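Local coordinates for protein BRIC1 (Synthetic construct, PDB 6FF6) that is a computationally designed repeat protein with a novel, corrugated architecture and no function assigned to it, at residues F71-L76 and D117-K122; D31-D36 and F58-S63. One frame throughout, in Å; residues are numbered along the deposited sequence.

Interaction 1 (F71-L76 and D117-K122); sequences FGFTML and DYYKNK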
# COMPACT_ATOMS: atom_id res chain seq x y z
N PHE A 71 8.04 8.38 0.42
CA PHE A 71 7.58 7.00 0.49
C PHE A 71 6.10 6.77 0.20
O PHE A 71 5.62 5.64 0.32
CB PHE A 71 7.94 6.40 1.85
CG PHE A 71 9.40 6.46 2.21
CD1 PHE A 71 10.34 5.76 1.47
CD2 PHE A 71 9.83 7.20 3.30
CE1 PHE A 71 11.70 5.82 1.80
CE2 PHE A 71 11.19 7.26 3.63
CZ PHE A 71 12.11 6.56 2.89
N GLY A 72 5.39 7.83 -0.20
CA GLY A 72 3.97 7.77 -0.53
C GLY A 72 3.05 7.57 0.66
O GLY A 72 1.93 7.07 0.50
N PHE A 73 3.49 7.98 1.87
CA PHE A 73 2.70 7.88 3.10
C PHE A 73 1.65 9.00 3.10
O PHE A 73 1.78 10.02 3.77
CB PHE A 73 3.61 7.88 4.34
CG PHE A 73 4.66 6.79 4.42
CD1 PHE A 73 4.55 5.62 3.68
CD2 PHE A 73 5.76 6.91 5.28
CE1 PHE A 73 5.51 4.61 3.77
CE2 PHE A 73 6.72 5.90 5.37
CZ PHE A 73 6.58 4.76 4.62
N THR A 74 0.60 8.79 2.28
CA THR A 74 -0.43 9.77 2.00
C THR A 74 -1.24 10.20 3.22
O THR A 74 -1.47 11.40 3.38
CB THR A 74 -1.31 9.34 0.85
OG1 THR A 74 -1.68 7.98 1.02
CG2 THR A 74 -0.60 9.52 -0.48
N MET A 75 -1.61 9.26 4.09
CA MET A 75 -2.37 9.60 5.29
C MET A 75 -1.53 10.47 6.20
O MET A 75 -2.03 11.42 6.79
CB MET A 75 -2.78 8.33 6.03
CG MET A 75 -3.60 7.40 5.21
SD MET A 75 -5.28 7.91 5.33
CE MET A 75 -5.93 6.53 6.12
N LEU A 76 -0.22 10.16 6.28
CA LEU A 76 0.72 10.92 7.09
C LEU A 76 0.91 12.32 6.46
O LEU A 76 0.85 13.32 7.19
CB LEU A 76 2.05 10.16 7.20
CG LEU A 76 3.15 10.78 8.06
CD1 LEU A 76 2.66 11.02 9.48
CD2 LEU A 76 4.36 9.91 8.07
N ASP A 117 2.73 5.24 12.62
CA ASP A 117 2.65 3.86 13.11
C ASP A 117 1.84 2.95 12.20
O ASP A 117 2.10 1.74 12.18
CB ASP A 117 2.15 3.85 14.56
CG ASP A 117 3.19 4.38 15.55
OD1 ASP A 117 4.41 4.30 15.25
OD2 ASP A 117 2.80 4.88 16.63
N TYR A 118 0.86 3.53 11.43
CA TYR A 118 0.08 2.79 10.46
C TYR A 118 1.04 2.24 9.42
O TYR A 118 1.12 1.03 9.22
CB TYR A 118 -1.00 3.69 9.82
CG TYR A 118 -1.64 3.10 8.58
CD1 TYR A 118 -2.49 1.99 8.67
CD2 TYR A 118 -1.33 3.58 7.31
CE1 TYR A 118 -3.03 1.40 7.53
CE2 TYR A 118 -1.88 3.00 6.16
CZ TYR A 118 -2.71 1.90 6.28
OH TYR A 118 -3.23 1.28 5.16
N TYR A 119 1.82 3.14 8.80
CA TYR A 119 2.80 2.84 7.78
C TYR A 119 3.96 2.05 8.28
O TYR A 119 4.52 1.26 7.53
CB TYR A 119 3.27 4.11 7.07
CG TYR A 119 2.17 4.76 6.26
CD1 TYR A 119 1.74 4.21 5.06
CD2 TYR A 119 1.53 5.91 6.71
CE1 TYR A 119 0.72 4.79 4.31
CE2 TYR A 119 0.49 6.50 5.98
CZ TYR A 119 0.10 5.94 4.78
OH TYR A 119 -0.89 6.53 4.02
N LYS A 120 4.33 2.23 9.55
CA LYS A 120 5.42 1.48 10.20
C LYS A 120 4.94 0.05 10.35
O LYS A 120 5.68 -0.88 10.03
CB LYS A 120 5.69 2.09 11.58
CG LYS A 120 6.85 1.54 12.35
CD LYS A 120 6.87 2.14 13.76
CE LYS A 120 7.14 3.63 13.76
NZ LYS A 120 7.17 4.17 15.13
N ASN A 121 3.68 -0.13 10.80
CA ASN A 121 3.10 -1.45 10.96
C ASN A 121 2.81 -2.09 9.59
O ASN A 121 3.73 -2.66 9.00
CB ASN A 121 1.87 -1.43 11.89
CG ASN A 121 1.95 -2.45 13.00
OD1 ASN A 121 2.85 -2.41 13.86
ND2 ASN A 121 1.01 -3.40 12.99
N LYS A 122 1.56 -2.02 9.10
CA LYS A 122 1.11 -2.56 7.80
C LYS A 122 1.17 -4.16 7.58
O LYS A 122 0.78 -4.58 6.49
CB LYS A 122 1.85 -1.86 6.62
CG LYS A 122 1.50 -0.38 6.40
CD LYS A 122 0.57 -0.17 5.21
CE LYS A 122 1.13 0.79 4.18
NZ LYS A 122 0.05 1.42 3.35

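Interaction 2 (D31-D36 and F58-S63); sequences DELLAD and FRAAHS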
# COMPACT_ATOMS: atom_id res chain seq x y z
N ASP A 31 10.05 9.43 14.68
CA ASP A 31 9.69 9.17 16.08
C ASP A 31 10.35 10.17 16.99
O ASP A 31 9.70 10.70 17.89
CB ASP A 31 10.14 7.75 16.48
CG ASP A 31 9.20 6.63 16.07
OD1 ASP A 31 7.99 6.92 15.81
OD2 ASP A 31 9.66 5.47 16.04
N GLU A 32 11.66 10.43 16.74
CA GLU A 32 12.49 11.38 17.47
C GLU A 32 11.92 12.77 17.30
O GLU A 32 11.76 13.48 18.29
CB GLU A 32 13.95 11.36 16.96
CG GLU A 32 14.76 10.13 17.35
CD GLU A 32 16.15 10.02 16.73
OE1 GLU A 32 16.49 10.85 15.85
OE2 GLU A 32 16.89 9.08 17.11
N LEU A 33 11.57 13.15 16.05
CA LEU A 33 10.99 14.46 15.75
C LEU A 33 9.70 14.67 16.45
O LEU A 33 9.46 15.77 16.93
CB LEU A 33 10.79 14.68 14.25
CG LEU A 33 12.06 14.87 13.43
CD1 LEU A 33 11.78 14.72 11.93
CD2 LEU A 33 12.74 16.19 13.76
N LEU A 34 8.87 13.63 16.52
CA LEU A 34 7.57 13.75 17.17
C LEU A 34 7.70 13.92 18.68
O LEU A 34 6.93 14.67 19.29
CB LEU A 34 6.65 12.59 16.78
CG LEU A 34 6.15 12.61 15.33
CD1 LEU A 34 5.55 11.25 14.95
CD2 LEU A 34 5.18 13.79 15.09
N ALA A 35 8.72 13.30 19.26
CA ALA A 35 9.06 13.41 20.69
C ALA A 35 9.53 14.85 20.98
O ALA A 35 9.15 15.44 22.00
CB ALA A 35 10.13 12.42 21.04
N ASP A 36 10.28 15.45 20.04
CA ASP A 36 10.73 16.82 20.11
C ASP A 36 9.56 17.77 20.00
O ASP A 36 9.42 18.66 20.84
CB ASP A 36 11.75 17.11 19.01
CG ASP A 36 13.13 16.51 19.26
OD1 ASP A 36 13.38 16.00 20.41
OD2 ASP A 36 13.98 16.55 18.33
N PHE A 58 7.42 23.54 13.54
CA PHE A 58 7.28 23.64 12.10
C PHE A 58 8.38 22.86 11.38
O PHE A 58 8.08 22.12 10.46
CB PHE A 58 7.29 25.12 11.68
CG PHE A 58 7.09 25.28 10.20
CD1 PHE A 58 5.81 25.20 9.65
CD2 PHE A 58 8.18 25.45 9.36
CE1 PHE A 58 5.64 25.31 8.26
CE2 PHE A 58 8.00 25.55 7.97
CZ PHE A 58 6.73 25.46 7.44
N ARG A 59 9.64 23.01 11.79
CA ARG A 59 10.79 22.32 11.20
C ARG A 59 10.66 20.82 11.28
O ARG A 59 10.95 20.13 10.31
CB ARG A 59 12.08 22.72 11.91
CG ARG A 59 12.65 24.04 11.47
CD ARG A 59 13.44 24.62 12.61
NE ARG A 59 13.69 26.03 12.41
CZ ARG A 59 14.83 26.63 12.71
NH1 ARG A 59 15.82 25.95 13.27
NH2 ARG A 59 15.00 27.92 12.44
N ALA A 60 10.23 20.32 12.45
CA ALA A 60 10.04 18.89 12.67
C ALA A 60 8.91 18.39 11.78
O ALA A 60 9.07 17.35 11.14
CB ALA A 60 9.72 18.63 14.13
N ALA A 61 7.81 19.14 11.66
CA ALA A 61 6.68 18.78 10.79
C ALA A 61 7.10 18.79 9.32
O ALA A 61 6.80 17.87 8.58
CB ALA A 61 5.50 19.72 11.02
N HIS A 62 7.86 19.80 8.91
CA HIS A 62 8.33 19.89 7.54
C HIS A 62 9.22 18.69 7.18
O HIS A 62 9.04 18.10 6.09
CB HIS A 62 9.08 21.21 7.34
CG HIS A 62 9.42 21.48 5.91
ND1 HIS A 62 10.52 20.89 5.31
CD2 HIS A 62 8.80 22.27 5.02
CE1 HIS A 62 10.54 21.35 4.08
NE2 HIS A 62 9.52 22.18 3.85
N SER A 63 10.16 18.30 8.09
CA SER A 63 11.02 17.15 7.88
C SER A 63 10.21 15.85 7.68
O SER A 63 10.48 15.10 6.74
CB SER A 63 12.01 16.99 9.01
OG SER A 63 12.90 18.09 9.04

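Interaction 1 (F71-L76 and D117-K122)
Tyr119, in the last turn of helix 99-121, lays its ring against Phe73 and drives its hydroxyl into the first turn of helix 74-92. The two rings form an offset stack, centroids 4.6 Å apart and planes at 18°, with the side chains running past one another in opposite directions. Each ring is slid far enough that a methylene sits over the neighbour's face: Phe73 CB lies 3.7 Å from the Tyr119 ring centroid, and Tyr119 CB lies 3.9 Å from the Phe73 centroid. The opposite face of the tyrosine is covered by Tyr118 CD2 of its own helix, while Phe71 CB rests near the rim of the far face of Phe73. Tyr23, from helix 23-42, meets the Phe73 ring edge-to-face.

At the far end of the tyrosine, Met75 N donates to Tyr119 OH over 2.8 Å, nearly straight at 166°. Phe73 is the N-cap residue, so this N-H belongs to the opening turn of the helix. Met75 CB packs at the ring edge, 3.7 Å from Tyr119 CE2; Met75 CG, anti to the carbonyl carbon (chi1 -58°), comes 3.1 Å from Tyr119 OH, and the side chain crosses the tyrosine at about a right angle. Leu76 CB touches the same CE2 more distantly. Here Ala129 of the second subunit closes the flank by packing on the methionine.

The packing slackens toward Thr74, which is exposed and offers a weak hydrogen bond, OG1 to Tyr119 OH at 3.4 Å. Because the hydroxyl accepts a helix-start N-H while Phe73 stacks on one ring face and Tyr118 CD2 lies over the other, the phenol is probably held in both tilt and depth, and the positive end of the helix dipole may favour its role as acceptor.

Interaction 2 (D31-D36 and F58-S63)
This is a small apolar helix-helix contact, partly buried, in which one leucine of helix 23-42 rests on the small residues of helix 51-71. Leu33 and Ala60 bring the backbones together, their CA atoms 5.5 Å apart, a close approach that the short alanine side chain permits. Leu33 divides its two methyls between partners: CD2 sits 3.9 Å from Ala60 CB, and CD1 reaches one turn further along to Ser63 CB at 3.7 Å, passing the carbonyl oxygen of Ala60 on the way. Its CG stands anti to the carbonyl carbon (chi1 -71°), which puts one methyl over Ala60 CB and the other over Ser63 CB.

The two antiparallel helices are consecutive in the chain and form a hairpin; with helices 74-92 and 99-121 they are consistent with the four-helix bundle of Hpt domains, which the sequence resembles. On the neighbouring flank of helix 23-42, Leu34 turns to Met112 and Leu116 of helix 99-121, while Ile64 of helix 51-71 touches both leucines.

No hydrogen bond crosses between the segments. Ser63 presents its CB to the leucine and spends its hydroxyl on its own helix: OG donates to Arg59 O over 3.1 Å. That oxygen also takes the regular helical bond from Ser63 N at 3.0 Å, the two donors arriving from opposite faces of the carbonyl plane.

How the interactions relate
From the N terminus, helix 23-42 comes first, and interaction 2 closes a short loop made of the rest of that helix, the connection and the start of helix 51-71. The chain then runs to the end of helix 51-71, where interaction 1 opens; it closes only after helices 74-92 and 99-121 have been traversed. The two loops therefore follow in series, neither nested nor crossing. Together they pair the first helix with the second and the start of the third with the end of the fourth. Their centres lie about 16 Å apart, and a salt bridge connects them directly: Lys120 NZ stands 2.9 Å from Asp31 OD1, tying helix 99-121 back to helix 23-42.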